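Lombricine kinase (Urechis caupo, PDB 3JPZ) catalyses, as a member of the ATP:guanido phosphotransferase family, the reversible transfer of a phosphoryl group between ATP and the guanidino compound lombricine. Local coordinates at residues Q173-D177 with H178-Q182; R122-R125 with G126-Y129; E335-Q338 with L339-G343; D342-K345 with K346-M350. All coordinates share one frame; numbering follows the deposited sequence.

Contact 1 of 4, residues Q173-D177 with H178-Q182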
loop_
_atom_site.group_PDB
_atom_site.type_symbol
_atom_site.label_atom_id
_atom_site.label_comp_id
_atom_site.label_asym_id
_atom_site.label_seq_id
_atom_site.Cartn_x
_atom_site.Cartn_y
_atom_site.Cartn_z
ATOM N N GLN A 173 7.835 -13.726 -23.480
ATOM C CA GLN A 173 7.713 -15.177 -23.585
ATOM C C GLN A 173 6.928 -15.738 -22.412
ATOM O O GLN A 173 6.103 -16.636 -22.573
ATOM C CB GLN A 173 9.090 -15.839 -23.612
ATOM C CG GLN A 173 9.022 -17.354 -23.698
ATOM C CD GLN A 173 8.462 -17.831 -25.024
ATOM O OE1 GLN A 173 9.060 -17.612 -26.079
ATOM N NE2 GLN A 173 7.309 -18.490 -24.979
ATOM N N LEU A 174 7.207 -15.212 -21.224
ATOM C CA LEU A 174 6.580 -15.710 -20.013
ATOM C C LEU A 174 5.090 -15.419 -20.030
ATOM O O LEU A 174 4.307 -16.187 -19.503
ATOM C CB LEU A 174 7.249 -15.113 -18.774
ATOM C CG LEU A 174 8.644 -15.695 -18.508
ATOM C CD1 LEU A 174 9.417 -14.892 -17.468
ATOM C CD2 LEU A 174 8.524 -17.150 -18.086
ATOM N N ILE A 175 4.696 -14.320 -20.661
ATOM C CA ILE A 175 3.280 -14.017 -20.813
ATOM C C ILE A 175 2.611 -15.053 -21.704
ATOM O O ILE A 175 1.476 -15.454 -21.459
ATOM C CB ILE A 175 3.059 -12.609 -21.404
ATOM C CG1 ILE A 175 3.147 -11.557 -20.297
ATOM C CG2 ILE A 175 1.703 -12.523 -22.091
ATOM C CD1 ILE A 175 2.653 -10.187 -20.706
ATOM N N ALA A 176 3.325 -15.482 -22.736
ATOM C CA ALA A 176 2.804 -16.460 -23.687
ATOM C C ALA A 176 2.615 -17.822 -23.023
ATOM O O ALA A 176 1.662 -18.544 -23.318
ATOM C CB ALA A 176 3.748 -16.579 -24.863
ATOM N N ASP A 177 3.536 -18.160 -22.126
ATOM C CA ASP A 177 3.451 -19.375 -21.327
ATOM C C ASP A 177 2.452 -19.229 -20.185
ATOM O O ASP A 177 2.211 -20.180 -19.439
ATOM C CB ASP A 177 4.821 -19.698 -20.728
ATOM C CG ASP A 177 5.877 -19.938 -21.782
ATOM O OD1 ASP A 177 5.534 -20.496 -22.845
ATOM O OD2 ASP A 177 7.047 -19.574 -21.538
ATOM N N HIS A 178 1.881 -18.037 -20.045
ATOM C CA HIS A 178 1.060 -17.704 -18.882
ATOM C C HIS A 178 1.818 -18.011 -17.591
ATOM O O HIS A 178 1.232 -18.496 -16.624
ATOM C CB HIS A 178 -0.256 -18.480 -18.881
ATOM C CG HIS A 178 -0.953 -18.510 -20.203
ATOM N ND1 HIS A 178 -1.487 -17.383 -20.789
ATOM C CD2 HIS A 178 -1.228 -19.536 -21.041
ATOM C CE1 HIS A 178 -2.048 -17.712 -21.939
ATOM N NE2 HIS A 178 -1.908 -19.013 -22.113
ATOM N N PHE A 179 3.121 -17.736 -17.591
ATOM C CA PHE A 179 3.993 -17.989 -16.446
ATOM C C PHE A 179 4.329 -16.724 -15.662
ATOM O O PHE A 179 5.053 -16.778 -14.671
ATOM C CB PHE A 179 5.325 -18.579 -16.916
ATOM C CG PHE A 179 5.269 -20.030 -17.279
ATOM C CD1 PHE A 179 4.130 -20.783 -17.061
ATOM C CD2 PHE A 179 6.385 -20.650 -17.810
ATOM C CE1 PHE A 179 4.101 -22.125 -17.395
ATOM C CE2 PHE A 179 6.362 -21.991 -18.140
ATOM C CZ PHE A 179 5.222 -22.727 -17.932
ATOM N N LEU A 180 3.843 -15.579 -16.116
ATOM C CA LEU A 180 4.242 -14.326 -15.500
ATOM C C LEU A 180 3.337 -13.947 -14.345
ATOM O O LEU A 180 2.131 -14.179 -14.387
ATOM C CB LEU A 180 4.226 -13.192 -16.525
ATOM C CG LEU A 180 4.846 -11.892 -16.016
ATOM C CD1 LEU A 180 6.359 -11.944 -16.150
ATOM C CD2 LEU A 180 4.275 -10.691 -16.756
ATOM N N PHE A 181 3.932 -13.359 -13.313
ATOM C CA PHE A 181 3.163 -12.688 -12.275
ATOM C C PHE A 181 3.580 -11.222 -12.193
ATOM O O PHE A 181 4.723 -10.867 -12.494
ATOM C CB PHE A 181 3.301 -13.390 -10.920
ATOM C CG PHE A 181 4.699 -13.371 -10.342
ATOM C CD1 PHE A 181 5.095 -12.355 -9.498
ATOM C CD2 PHE A 181 5.594 -14.393 -10.614
ATOM C CE1 PHE A 181 6.371 -12.342 -8.946
ATOM C CE2 PHE A 181 6.865 -14.393 -10.061
ATOM C CZ PHE A 181 7.256 -13.365 -9.231
ATOM N N GLN A 182 2.632 -10.381 -11.794
ATOM C CA GLN A 182 2.807 -8.936 -11.771
ATOM C C GLN A 182 2.826 -8.476 -10.321
ATOM O O GLN A 182 2.487 -9.241 -9.426
ATOM C CB GLN A 182 1.633 -8.260 -12.483
ATOM C CG GLN A 182 1.293 -8.828 -13.852
ATOM C CD GLN A 182 1.999 -8.097 -14.973
ATOM O OE1 GLN A 182 3.226 -7.992 -14.986
ATOM N NE2 GLN A 182 1.226 -7.585 -15.924
HETATM O O HOH W 1 -0.726 -14.437 -19.947
#

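Contact 2 of 4, residues R122-R125 with G126-Y129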
loop_
_atom_site.group_PDB
_atom_site.type_symbol
_atom_site.label_atom_id
_atom_site.label_comp_id
_atom_site.label_asym_id
_atom_site.label_seq_id
_atom_site.Cartn_x
_atom_site.Cartn_y
_atom_site.Cartn_z
ATOM N N ARG A 122 4.711 -22.860 -0.503
ATOM C CA ARG A 122 5.576 -23.282 0.578
ATOM C C ARG A 122 6.224 -22.053 1.180
ATOM O O ARG A 122 6.581 -21.119 0.463
ATOM C CB ARG A 122 6.631 -24.255 0.064
ATOM C CG ARG A 122 6.056 -25.608 -0.349
ATOM C CD ARG A 122 5.531 -26.371 0.853
ATOM N NE ARG A 122 5.035 -27.697 0.501
ATOM C CZ ARG A 122 3.788 -27.955 0.115
ATOM N NH1 ARG A 122 2.903 -26.978 0.035
ATOM N NH2 ARG A 122 3.421 -29.194 -0.187
ATOM N N GLY A 123 6.327 -22.045 2.504
ATOM C CA GLY A 123 7.167 -21.090 3.201
ATOM C C GLY A 123 8.492 -21.744 3.551
ATOM O O GLY A 123 8.573 -22.965 3.669
ATOM N N ILE A 124 9.534 -20.935 3.696
ATOM C CA ILE A 124 10.842 -21.434 4.101
ATOM C C ILE A 124 11.040 -21.131 5.582
ATOM O O ILE A 124 11.070 -19.973 5.987
ATOM C CB ILE A 124 11.956 -20.778 3.266
ATOM C CG1 ILE A 124 11.632 -20.876 1.766
ATOM C CG2 ILE A 124 13.308 -21.416 3.566
ATOM C CD1 ILE A 124 11.465 -22.302 1.249
ATOM N N ARG A 125 11.143 -22.171 6.399
ATOM C CA ARG A 125 11.207 -21.996 7.846
ATOM C C ARG A 125 12.398 -21.128 8.237
ATOM O O ARG A 125 13.464 -21.199 7.623
ATOM C CB ARG A 125 11.271 -23.350 8.559
ATOM C CG ARG A 125 11.442 -23.246 10.067
ATOM C CD ARG A 125 11.042 -24.536 10.759
ATOM N NE ARG A 125 9.596 -24.733 10.746
ATOM C CZ ARG A 125 8.996 -25.898 10.970
ATOM N NH1 ARG A 125 9.710 -26.985 11.222
ATOM N NH2 ARG A 125 7.678 -25.978 10.941
ATOM N N GLY A 126 12.195 -20.294 9.251
ATOM C CA GLY A 126 13.209 -19.363 9.697
ATOM C C GLY A 126 13.052 -17.969 9.116
ATOM O O GLY A 126 13.738 -17.044 9.551
ATOM N N LEU A 127 12.149 -17.805 8.151
ATOM C CA LEU A 127 12.063 -16.553 7.408
ATOM C C LEU A 127 10.643 -15.997 7.339
ATOM O O LEU A 127 9.683 -16.722 7.069
ATOM C CB LEU A 127 12.589 -16.750 5.997
ATOM C CG LEU A 127 14.034 -17.251 5.928
ATOM C CD1 LEU A 127 14.368 -17.691 4.522
ATOM C CD2 LEU A 127 14.992 -16.175 6.395
ATOM N N CYS A 128 10.526 -14.692 7.552
ATOM C CA CYS A 128 9.220 -14.052 7.580
ATOM C C CYS A 128 8.537 -14.121 6.229
ATOM O O CYS A 128 9.172 -14.011 5.191
ATOM C CB CYS A 128 9.350 -12.597 8.035
ATOM S SG CYS A 128 9.565 -12.438 9.815
ATOM N N TYR A 129 7.228 -14.316 6.263
ATOM C CA TYR A 129 6.393 -14.141 5.091
ATOM C C TYR A 129 6.503 -12.728 4.518
ATOM O O TYR A 129 6.950 -11.806 5.192
ATOM C CB TYR A 129 4.943 -14.404 5.471
ATOM C CG TYR A 129 4.663 -15.815 5.922
ATOM C CD1 TYR A 129 4.997 -16.906 5.124
ATOM C CD2 TYR A 129 4.026 -16.058 7.127
ATOM C CE1 TYR A 129 4.722 -18.197 5.533
ATOM C CE2 TYR A 129 3.754 -17.339 7.542
ATOM C CZ TYR A 129 4.103 -18.405 6.740
ATOM O OH TYR A 129 3.815 -19.679 7.161
#

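Contact 3 of 4, residues E335-Q338 with L339-G343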
loop_
_atom_site.group_PDB
_atom_site.type_symbol
_atom_site.label_atom_id
_atom_site.label_comp_id
_atom_site.label_asym_id
_atom_site.label_seq_id
_atom_site.Cartn_x
_atom_site.Cartn_y
_atom_site.Cartn_z
ATOM N N GLU A 335 -5.751 -36.717 -1.639
ATOM C CA GLU A 335 -7.209 -36.798 -1.549
ATOM C C GLU A 335 -7.919 -35.693 -2.325
ATOM O O GLU A 335 -8.973 -35.926 -2.921
ATOM C CB GLU A 335 -7.666 -36.778 -0.090
ATOM C CG GLU A 335 -7.479 -38.113 0.624
ATOM C CD GLU A 335 -7.972 -38.094 2.062
ATOM O OE1 GLU A 335 -7.760 -37.081 2.765
ATOM O OE2 GLU A 335 -8.566 -39.102 2.494
ATOM N N PHE A 336 -7.353 -34.493 -2.318
ATOM C CA PHE A 336 -7.969 -33.381 -3.023
ATOM C C PHE A 336 -7.923 -33.599 -4.520
ATOM O O PHE A 336 -8.882 -33.282 -5.231
ATOM C CB PHE A 336 -7.290 -32.061 -2.666
ATOM C CG PHE A 336 -7.873 -31.401 -1.460
ATOM C CD1 PHE A 336 -7.082 -31.086 -0.378
ATOM C CD2 PHE A 336 -9.225 -31.097 -1.410
ATOM C CE1 PHE A 336 -7.621 -30.469 0.732
ATOM C CE2 PHE A 336 -9.773 -30.484 -0.299
ATOM C CZ PHE A 336 -8.965 -30.165 0.772
ATOM N N VAL A 337 -6.799 -34.121 -4.995
ATOM C CA VAL A 337 -6.665 -34.512 -6.387
ATOM C C VAL A 337 -7.692 -35.587 -6.729
ATOM O O VAL A 337 -8.243 -35.584 -7.826
ATOM C CB VAL A 337 -5.251 -35.065 -6.705
ATOM C CG1 VAL A 337 -5.148 -35.437 -8.173
ATOM C CG2 VAL A 337 -4.184 -34.052 -6.338
ATOM N N GLN A 338 -7.947 -36.502 -5.792
ATOM C CA GLN A 338 -8.922 -37.565 -6.018
ATOM C C GLN A 338 -10.333 -36.998 -6.054
ATOM O O GLN A 338 -11.174 -37.444 -6.844
ATOM C CB GLN A 338 -8.832 -38.645 -4.946
ATOM C CG GLN A 338 -9.702 -39.834 -5.268
ATOM C CD GLN A 338 -9.295 -40.477 -6.560
ATOM O OE1 GLN A 338 -8.151 -40.890 -6.708
ATOM N NE2 GLN A 338 -10.226 -40.556 -7.518
ATOM N N LEU A 339 -10.577 -36.009 -5.200
ATOM C CA LEU A 339 -11.867 -35.330 -5.149
ATOM C C LEU A 339 -12.125 -34.596 -6.461
ATOM O O LEU A 339 -13.253 -34.553 -6.948
ATOM C CB LEU A 339 -11.918 -34.347 -3.973
ATOM C CG LEU A 339 -13.140 -33.417 -3.962
ATOM C CD1 LEU A 339 -14.412 -34.215 -3.708
ATOM C CD2 LEU A 339 -12.982 -32.320 -2.928
ATOM N N LEU A 340 -11.072 -34.021 -7.032
ATOM C CA LEU A 340 -11.169 -33.347 -8.322
ATOM C C LEU A 340 -11.414 -34.364 -9.422
ATOM O O LEU A 340 -12.277 -34.189 -10.283
ATOM C CB LEU A 340 -9.883 -32.582 -8.635
ATOM C CG LEU A 340 -9.848 -31.913 -10.010
ATOM C CD1 LEU A 340 -10.718 -30.675 -10.032
ATOM C CD2 LEU A 340 -8.429 -31.550 -10.389
ATOM N N ILE A 341 -10.636 -35.432 -9.396
ATOM C CA ILE A 341 -10.823 -36.525 -10.335
ATOM C C ILE A 341 -12.281 -36.994 -10.309
ATOM O O ILE A 341 -12.924 -37.078 -11.340
ATOM C CB ILE A 341 -9.887 -37.692 -10.005
ATOM C CG1 ILE A 341 -8.441 -37.290 -10.273
ATOM C CG2 ILE A 341 -10.242 -38.894 -10.823
ATOM C CD1 ILE A 341 -7.426 -38.258 -9.750
ATOM N N ASP A 342 -12.804 -37.274 -9.121
ATOM C CA ASP A 342 -14.154 -37.812 -9.001
ATOM C C ASP A 342 -15.195 -36.805 -9.466
ATOM O O ASP A 342 -16.146 -37.157 -10.149
ATOM C CB ASP A 342 -14.451 -38.216 -7.556
ATOM C CG ASP A 342 -13.593 -39.359 -7.085
ATOM O OD1 ASP A 342 -12.987 -40.048 -7.939
ATOM O OD2 ASP A 342 -13.534 -39.570 -5.859
ATOM N N GLY A 343 -15.013 -35.553 -9.083
ATOM C CA GLY A 343 -15.959 -34.515 -9.432
ATOM C C GLY A 343 -15.960 -34.261 -10.924
ATOM O O GLY A 343 -17.016 -34.104 -11.531
#

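Contact 4 of 4, residues D342-K345 with K346-M350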
loop_
_atom_site.group_PDB
_atom_site.type_symbol
_atom_site.label_atom_id
_atom_site.label_comp_id
_atom_site.label_asym_id
_atom_site.label_seq_id
_atom_site.Cartn_x
_atom_site.Cartn_y
_atom_site.Cartn_z
ATOM N N ASP A 342 -12.804 -37.274 -9.121
ATOM C CA ASP A 342 -14.154 -37.812 -9.001
ATOM C C ASP A 342 -15.195 -36.805 -9.466
ATOM O O ASP A 342 -16.146 -37.157 -10.149
ATOM C CB ASP A 342 -14.451 -38.216 -7.556
ATOM C CG ASP A 342 -13.593 -39.359 -7.085
ATOM O OD1 ASP A 342 -12.987 -40.048 -7.939
ATOM O OD2 ASP A 342 -13.534 -39.570 -5.859
ATOM N N GLY A 343 -15.013 -35.553 -9.083
ATOM C CA GLY A 343 -15.959 -34.515 -9.432
ATOM C C GLY A 343 -15.960 -34.261 -10.924
ATOM O O GLY A 343 -17.016 -34.104 -11.531
ATOM N N VAL A 344 -14.774 -34.238 -11.518
ATOM C CA VAL A 344 -14.643 -33.900 -12.930
ATOM C C VAL A 344 -15.176 -35.032 -13.795
ATOM O O VAL A 344 -15.829 -34.800 -14.817
ATOM C CB VAL A 344 -13.187 -33.595 -13.306
ATOM C CG1 VAL A 344 -13.040 -33.467 -14.822
ATOM C CG2 VAL A 344 -12.716 -32.326 -12.600
ATOM N N LYS A 345 -14.900 -36.261 -13.375
ATOM C CA LYS A 345 -15.427 -37.433 -14.050
ATOM C C LYS A 345 -16.960 -37.399 -14.049
ATOM O O LYS A 345 -17.590 -37.732 -15.043
ATOM C CB LYS A 345 -14.904 -38.697 -13.366
ATOM C CG LYS A 345 -15.461 -40.004 -13.910
ATOM C CD LYS A 345 -15.226 -40.144 -15.399
ATOM C CE LYS A 345 -15.495 -41.558 -15.885
ATOM N NZ LYS A 345 -16.862 -42.015 -15.533
ATOM N N LYS A 346 -17.557 -36.986 -12.937
ATOM C CA LYS A 346 -19.015 -36.891 -12.852
ATOM C C LYS A 346 -19.551 -35.814 -13.788
ATOM O O LYS A 346 -20.568 -36.012 -14.456
ATOM C CB LYS A 346 -19.472 -36.604 -11.410
ATOM C CG LYS A 346 -19.047 -37.682 -10.412
ATOM C CD LYS A 346 -19.601 -37.441 -9.010
ATOM C CE LYS A 346 -18.789 -38.205 -7.959
ATOM N NZ LYS A 346 -19.095 -37.793 -6.556
ATOM N N LEU A 347 -18.880 -34.668 -13.811
ATOM C CA LEU A 347 -19.246 -33.586 -14.704
ATOM C C LEU A 347 -19.292 -34.102 -16.133
ATOM O O LEU A 347 -20.243 -33.845 -16.869
ATOM C CB LEU A 347 -18.251 -32.435 -14.580
ATOM C CG LEU A 347 -18.287 -31.708 -13.235
ATOM C CD1 LEU A 347 -17.052 -30.838 -13.025
ATOM C CD2 LEU A 347 -19.556 -30.889 -13.104
ATOM N N ILE A 348 -18.260 -34.847 -16.513
ATOM C CA ILE A 348 -18.181 -35.436 -17.845
ATOM C C ILE A 348 -19.288 -36.465 -18.086
ATOM O O ILE A 348 -19.881 -36.483 -19.153
ATOM C CB ILE A 348 -16.807 -36.100 -18.076
ATOM C CG1 ILE A 348 -15.710 -35.035 -18.157
ATOM C CG2 ILE A 348 -16.819 -36.927 -19.353
ATOM C CD1 ILE A 348 -14.312 -35.587 -17.975
ATOM N N ASP A 349 -19.561 -37.314 -17.094
ATOM C CA ASP A 349 -20.652 -38.283 -17.189
ATOM C C ASP A 349 -21.965 -37.565 -17.515
ATOM O O ASP A 349 -22.760 -38.021 -18.331
ATOM C CB ASP A 349 -20.819 -39.064 -15.880
ATOM C CG ASP A 349 -19.676 -40.020 -15.610
ATOM O OD1 ASP A 349 -18.859 -40.256 -16.521
ATOM O OD2 ASP A 349 -19.601 -40.544 -14.479
ATOM N N MET A 350 -22.186 -36.428 -16.876
ATOM C CA MET A 350 -23.425 -35.685 -17.083
ATOM C C MET A 350 -23.401 -35.024 -18.445
ATOM O O MET A 350 -24.420 -34.955 -19.132
ATOM C CB MET A 350 -23.600 -34.621 -16.009
ATOM C CG MET A 350 -23.736 -35.165 -14.611
ATOM S SD MET A 350 -23.701 -33.822 -13.413
ATOM C CE MET A 350 -24.132 -34.690 -11.918
#

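Contact 1 of 4, residues Q173-D177 with H178-Q182
Leu174 meets Phe179 where helix 168-176 gives way to a loop: Leu174 CD2 lies at the edge of the ring, 3.7 Å from Phe179 CB, and the two side chains cross at about a right angle. One face of the same ring is covered by Asp177, whose CB stands 3.6 Å from the centroid of the Phe179 ring in a CH-pi contact. Next along the helix from Leu174, Ile175 CG1 packs 3.8 Å from Leu180 CD2. Leu180 reaches it because its CG is anti to the backbone N (chi1 -171°). Strand 203-207 covers this patch, Ile204 touching Leu174 and Leu180, and His206 meeting the Phe179 ring.

The backbone closes the helix. His178 has positive phi (52°), and Phe179 N donates to Leu174 O over 2.7 Å, while His178 N makes a weak bond to Ile175 O at 3.0 Å; together these form a Schellman motif. Farther out, the carbonyl oxygen of Ala176 sits over one face of the His178 ring. A water bridges the turn, donating to Ile175 O and hydrogen-bonded at 3.2 Å to His178 ND1. Asp177 turns its carboxylate to Lys210 in a salt bridge, with Gln173 NE2 giving only a weak bond. The cap thus satisfies carbonyls at the helix end and probably helps to fix the backbone at His178, a residue predicted to bind ATP.

Contact 2 of 4, residues R122-R125 with G126-Y129
Gly123 meets Tyr129 across the loop, with Gly123 CA 4.4 Å from Tyr129 CE1 and lying at the edge of the ring, near its plane. Having no side chain, Gly123 lets the ring come in on the side where a CB would point. Tyr129 itself is buried, resting on Met259 and Leu267.

Ile124 begins a type II beta turn that ends at Leu127. Its carbonyl oxygen accepts from Leu127 N at 3.2 Å, the donor lying in the carbonyl plane, although the N-H is bent well off the line to the oxygen (136°). Beside this bond the two side chains lie side by side and point the same way, Ile124 CG2 touching Leu127 CD1 at 4.0 Å. Ile124 can offer that methyl because CG2 is the branch anti to its backbone N, while CG1 is beside it (chi1 -50°). Both side chains pack against Val141 of helix 135-149, and Leu127 also touches Phe3 of the second subunit.

Arg125 and Gly126 are the corner residues. Gly126 has phi 96°, the usual place for glycine in a type II turn, where a CB would run into Arg125 O. Arg125 keeps its CG 3.2 Å from Gly126 N, and its guanidinium is taken up by salt bridges with Glu66 and Glu257 and a hydrogen bond to Trp260 O. The turn therefore separates its chemistry: the apolar branches pack on helix 135-149, with Leu127 reaching Phe3 of the second subunit, while the arginine's charge is probably balanced by two carboxylates elsewhere in the chain.

Contact 3 of 4, residues E335-Q338 with L339-G343
Gln338 and Asp342, one helical turn apart, join their polar ends: Gln338 NE2 donates to Asp342 OD1 over 2.8 Å. The amide and carboxylate planes stand 42° apart. The oxygen lies almost in the amide plane, but the nitrogen comes to it from above the carboxylate plane, with the N-H 32° off a straight line to the acceptor. A bend at chi2 (61°) folds the Gln338 chain along the helix toward Asp342. The other end of the amide, OE1, accepts from Val104 N, so both ends of the group are held and its rotation is fixed.

Beside this pair, Ile341 lays CG2 at 3.7 Å from Gln338 NE2, and its other branch leads to the buried side of the helix. There Ile341 CD1 meets Val337 CG1 at 4.0 Å, the side chains slanting across each other. Val337 also rests on Val233 and Phe237 of helix 233-252. Leu340 leaves this group for Ala280 and Val282 of strand 279-285.

The backbone beneath runs in regular i to i+4 bonds, beginning with Leu339 N to Glu335 O; the last, Asp342 N to Gln338 O, is 2.8 Å long. The arrangement is that of an amphipathic alpha-helix in the phosphagen kinase catalytic domain: on helix 333-355, Leu340 packs on the large antiparallel sheet, Val337 on helix 233-252 and Phe336 on the loop residues Thr276, Leu278 and Ala327, while an i to i+4 amide-carboxylate pair runs along the more exposed side.

Contact 4 of 4, residues D342-K345 with K346-M350
Lys345 and Asp349 form a salt bridge one turn apart on helix 333-355. Lys345 NZ lies 2.8 Å from Asp349 OD1, on its syn lone-pair side, and makes a second, weak bond to Asp349 OD2 at 3.3 Å. The lysine starts with CG anti to its backbone N, then bends at chi2 (56°) and again at chi4, which carries the chain forward along the helix until NZ reaches the carboxylate of Asp349. Lys345 also touches a crystal neighbour, so the lattice may affect its pose.

Under the pair runs the helical backbone, where Asp349 N bonds to Lys345 O at 2.9 Å and Ile348 N to Val344 O at 3.0 Å. Lys346 stretches its chain the other way, passing CG within 3.0 Å of Asp342 O.

On the buried side Val344 CG1 touches Ile348 CD1 at 4.0 Å, and both residues rest on Val113 of strand 113-122. Leu347 lies against Gly343, its CG 3.2 Å from Gly343 O, and continues to Ile298 of helix 295-301. The pattern is that of an amphipathic alpha-helix with an i to i+4 lysine-aspartate bridge on its outer surface, packed here between the central sheet and helix 295-301 of the catalytic domain.

In the fold
Contacts 3 and 4 are overlapping stretches of helix 333-355, their centres about 10 Å apart, sharing Asp342 and Gly343. Each has a buried apolar side and a polar pair on the more exposed side, neutral amide to carboxylate in contact 3 and fully charged in contact 4, which is farther from the centre of the chain. Contact 1 ends a different helix and is partly buried, its polarity lying mainly in backbone carbonyls, a water and the Asp177 carboxylate, paired with Lys210. Contact 2 is the most buried, a turn just after strand 113-122, and the only one touched by the second subunit. It lies across the chain's centre from contacts 3 and 4, about 29 and 38 Å between centres.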